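Local coordinates for protein beta-methylmalyl-CoA dehydratase (Chloroflexus aurantiacus, PDB 4E3E) that catalyses the reversible dehydration of beta-methylmalyl-CoA to mesaconyl-CoA in the glyoxylate assimilation cycle, at residues L88-G93 / G277-P282. Sequence-based numbering, arbitrary orientation.
Sequences LGYAGG and GRHTNP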
ATOM      1  N   LEU A  88     -23.682   7.246 -15.352  1.00 34.71           N
ATOM      2  CA  LEU A  88     -24.047   8.255 -16.341  1.00 34.79           C
ATOM      3  C   LEU A  88     -23.825   9.701 -15.886  1.00 33.65           C
ATOM      4  O   LEU A  88     -23.614  10.576 -16.717  1.00 36.48           O
ATOM      5  CB  LEU A  88     -25.473   8.022 -16.862  1.00 30.37           C
ATOM      6  CG  LEU A  88     -25.676   6.713 -17.636  1.00 31.47           C
ATOM      7  CD1 LEU A  88     -27.154   6.533 -17.955  1.00 34.65           C
ATOM      8  CD2 LEU A  88     -24.835   6.677 -18.913  1.00 32.77           C
ATOM      9  N   GLY A  89     -23.845   9.945 -14.578  1.00 30.92           N
ATOM     10  CA  GLY A  89     -23.601  11.290 -14.051  1.00 31.09           C
ATOM     11  C   GLY A  89     -23.708  11.344 -12.544  1.00 27.23           C
ATOM     12  O   GLY A  89     -24.076  10.349 -11.904  1.00 27.98           O
ATOM     13  N   TYR A  90     -23.368  12.508 -11.987  1.00 26.53           N
ATOM     14  CA  TYR A  90     -23.494  12.807 -10.559  1.00 27.58           C
ATOM     15  C   TYR A  90     -24.147  14.180 -10.490  1.00 29.85           C
ATOM     16  O   TYR A  90     -24.050  14.963 -11.447  1.00 31.13           O
ATOM     17  CB  TYR A  90     -22.112  12.909  -9.879  1.00 29.37           C
ATOM     18  CG  TYR A  90     -21.168  11.752 -10.116  1.00 30.10           C
ATOM     19  CD1 TYR A  90     -20.347  11.723 -11.238  1.00 30.39           C
ATOM     20  CD2 TYR A  90     -21.076  10.704  -9.201  1.00 30.26           C
ATOM     21  CE1 TYR A  90     -19.471  10.674 -11.464  1.00 36.53           C
ATOM     22  CE2 TYR A  90     -20.194   9.642  -9.412  1.00 32.70           C
ATOM     23  CZ  TYR A  90     -19.395   9.637 -10.541  1.00 35.22           C
ATOM     24  OH  TYR A  90     -18.523   8.594 -10.767  1.00 38.35           O
ATOM     25  N   ALA A  91     -24.816  14.473  -9.374  1.00 26.67           N
ATOM     26  CA  ALA A  91     -25.348  15.811  -9.131  1.00 26.47           C
ATOM     27  C   ALA A  91     -25.529  16.002  -7.646  1.00 25.17           C
ATOM     28  O   ALA A  91     -25.666  15.024  -6.901  1.00 26.05           O
ATOM     29  CB  ALA A  91     -26.679  16.016  -9.853  1.00 25.32           C
ATOM     30  N   GLY A  92     -25.497  17.264  -7.219  1.00 25.22           N
ATOM     31  CA  GLY A  92     -25.818  17.623  -5.839  1.00 25.29           C
ATOM     32  C   GLY A  92     -24.952  16.902  -4.828  1.00 27.56           C
ATOM     33  O   GLY A  92     -25.438  16.472  -3.777  1.00 30.00           O
ATOM     34  N   GLY A  93     -23.667  16.760  -5.149  1.00 28.03           N
ATOM     35  CA  GLY A  93     -22.716  16.125  -4.237  1.00 25.21           C
ATOM     36  C   GLY A  93     -22.244  17.115  -3.199  1.00 26.34           C
ATOM     37  O   GLY A  93     -21.331  17.891  -3.469  1.00 29.49           O
ATOM     38  N   GLY A 277     -20.080  15.072 -13.219  1.00 30.58           N
ATOM     39  CA  GLY A 277     -18.931  14.241 -13.509  1.00 25.32           C
ATOM     40  C   GLY A 277     -19.349  13.291 -14.595  1.00 29.04           C
ATOM     41  O   GLY A 277     -20.366  12.602 -14.474  1.00 35.97           O
ATOM     42  N   ARG A 278     -18.579  13.277 -15.669  1.00 30.06           N
ATOM     43  CA  ARG A 278     -18.800  12.350 -16.762  1.00 32.11           C
ATOM     44  C   ARG A 278     -17.506  11.607 -17.046  1.00 31.30           C
ATOM     45  O   ARG A 278     -16.460  12.236 -17.253  1.00 27.70           O
ATOM     46  CB  ARG A 278     -19.238  13.089 -18.017  1.00 35.14           C
ATOM     47  CG  ARG A 278     -20.743  13.112 -18.230  1.00 25.97           C
ATOM     48  CD  ARG A 278     -21.151  14.013 -19.390  1.00 22.32           C
ATOM     49  NE  ARG A 278     -20.869  15.402 -19.013  1.00 50.75           N
ATOM     50  CZ  ARG A 278     -21.510  16.482 -19.454  1.00 64.25           C
ATOM     51  NH1 ARG A 278     -22.514  16.379 -20.321  1.00 80.16           N
ATOM     52  NH2 ARG A 278     -21.134  17.679 -19.019  1.00 71.84           N
ATOM     53  N   HIS A 279     -17.581  10.276 -17.032  1.00 25.75           N
ATOM     54  CA  HIS A 279     -16.475   9.425 -17.474  1.00 28.89           C
ATOM     55  C   HIS A 279     -16.677   9.196 -18.931  1.00 29.84           C
ATOM     56  O   HIS A 279     -17.354   8.265 -19.319  1.00 29.59           O
ATOM     57  CB  HIS A 279     -16.449   8.120 -16.682  1.00 30.02           C
ATOM     58  CG  HIS A 279     -16.470   8.342 -15.193  1.00 30.66           C
ATOM     59  ND1 HIS A 279     -15.385   8.765 -14.511  1.00 31.41           N
ATOM     60  CD2 HIS A 279     -17.508   8.264 -14.270  1.00 31.21           C
ATOM     61  CE1 HIS A 279     -15.705   8.927 -13.212  1.00 29.10           C
ATOM     62  NE2 HIS A 279     -17.000   8.614 -13.062  1.00 29.43           N
ATOM     63  N   THR A 280     -16.088  10.075 -19.738  1.00 28.81           N
ATOM     64  CA  THR A 280     -16.442  10.222 -21.149  1.00 29.69           C
ATOM     65  C   THR A 280     -15.917   9.104 -22.036  1.00 32.08           C
ATOM     66  O   THR A 280     -16.525   8.778 -23.048  1.00 36.04           O
ATOM     67  CB  THR A 280     -15.943  11.579 -21.687  1.00 32.62           C
ATOM     68  OG1 THR A 280     -14.559  11.724 -21.365  1.00 30.67           O
ATOM     69  CG2 THR A 280     -16.696  12.734 -21.011  1.00 32.38           C
ATOM     70  N   ASN A 281     -14.768   8.548 -21.676  1.00 29.17           N
ATOM     71  CA  ASN A 281     -14.192   7.380 -22.336  1.00 31.73           C
ATOM     72  C   ASN A 281     -13.540   6.522 -21.258  1.00 29.07           C
ATOM     73  O   ASN A 281     -13.167   7.049 -20.200  1.00 31.83           O
ATOM     74  CB  ASN A 281     -13.164   7.791 -23.411  1.00 30.73           C
ATOM     75  CG  ASN A 281     -13.817   8.397 -24.638  1.00 36.10           C
ATOM     76  OD1 ASN A 281     -14.527   7.716 -25.378  1.00 40.34           O
ATOM     77  ND2 ASN A 281     -13.582   9.684 -24.863  1.00 37.30           N
ATOM     78  N   PRO A 282     -13.424   5.201 -21.502  1.00 31.73           N
ATOM     79  CA  PRO A 282     -12.811   4.308 -20.520  1.00 31.09           C
ATOM     80  C   PRO A 282     -11.294   4.541 -20.438  1.00 29.53           C
ATOM     81  O   PRO A 282     -10.674   4.992 -21.397  1.00 32.15           O
ATOM     82  CB  PRO A 282     -13.131   2.909 -21.078  1.00 32.55           C
ATOM     83  CG  PRO A 282     -13.190   3.119 -22.554  1.00 32.91           C
ATOM     84  CD  PRO A 282     -13.798   4.483 -22.742  1.00 31.33           C
TER
HETATM   85  O   HOH W   1     -23.096  14.477 -14.266  1.00 40.67           O
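Y90 OH and H279 NE2 share a hydrogen bond of 2.8 Å. NE2 lies near the tyrosine plane and OH near the imidazole plane; the rings therefore meet rim to rim, their planes at 78°, without stacking. The ring packs closely beside G277, Y90 CD1 lying 3.4 Å from G277 O, and a beta-carbon on G277 would probably come too close to Y90 CD1. With CG anti to its own carbonyl carbon (chi1 -51°), Y90 carries its ring along G277 to the histidine. G89 CA also makes a CA-H...O contact of 3.5 Å to G277 O, nearly straight at 165°. In this double hot-dog arrangement, strands 84-95 and 270-278 are antiparallel neighbours at the centre of the sheet. Here a water stands between their backbones, accepting from Y90 N (3.0 Å) and G277 N (3.2 Å), while L88 and G89 form a classic beta bulge opposite W145. A leucine in place of Y90 would probably leave H279 NE2 without this partner and its imidazole freer to turn. The looser, partly exposed side has R278 CG 4.1 Å from L88 O, while the R278 guanidinium reaches D341 in a long, weak ion pair.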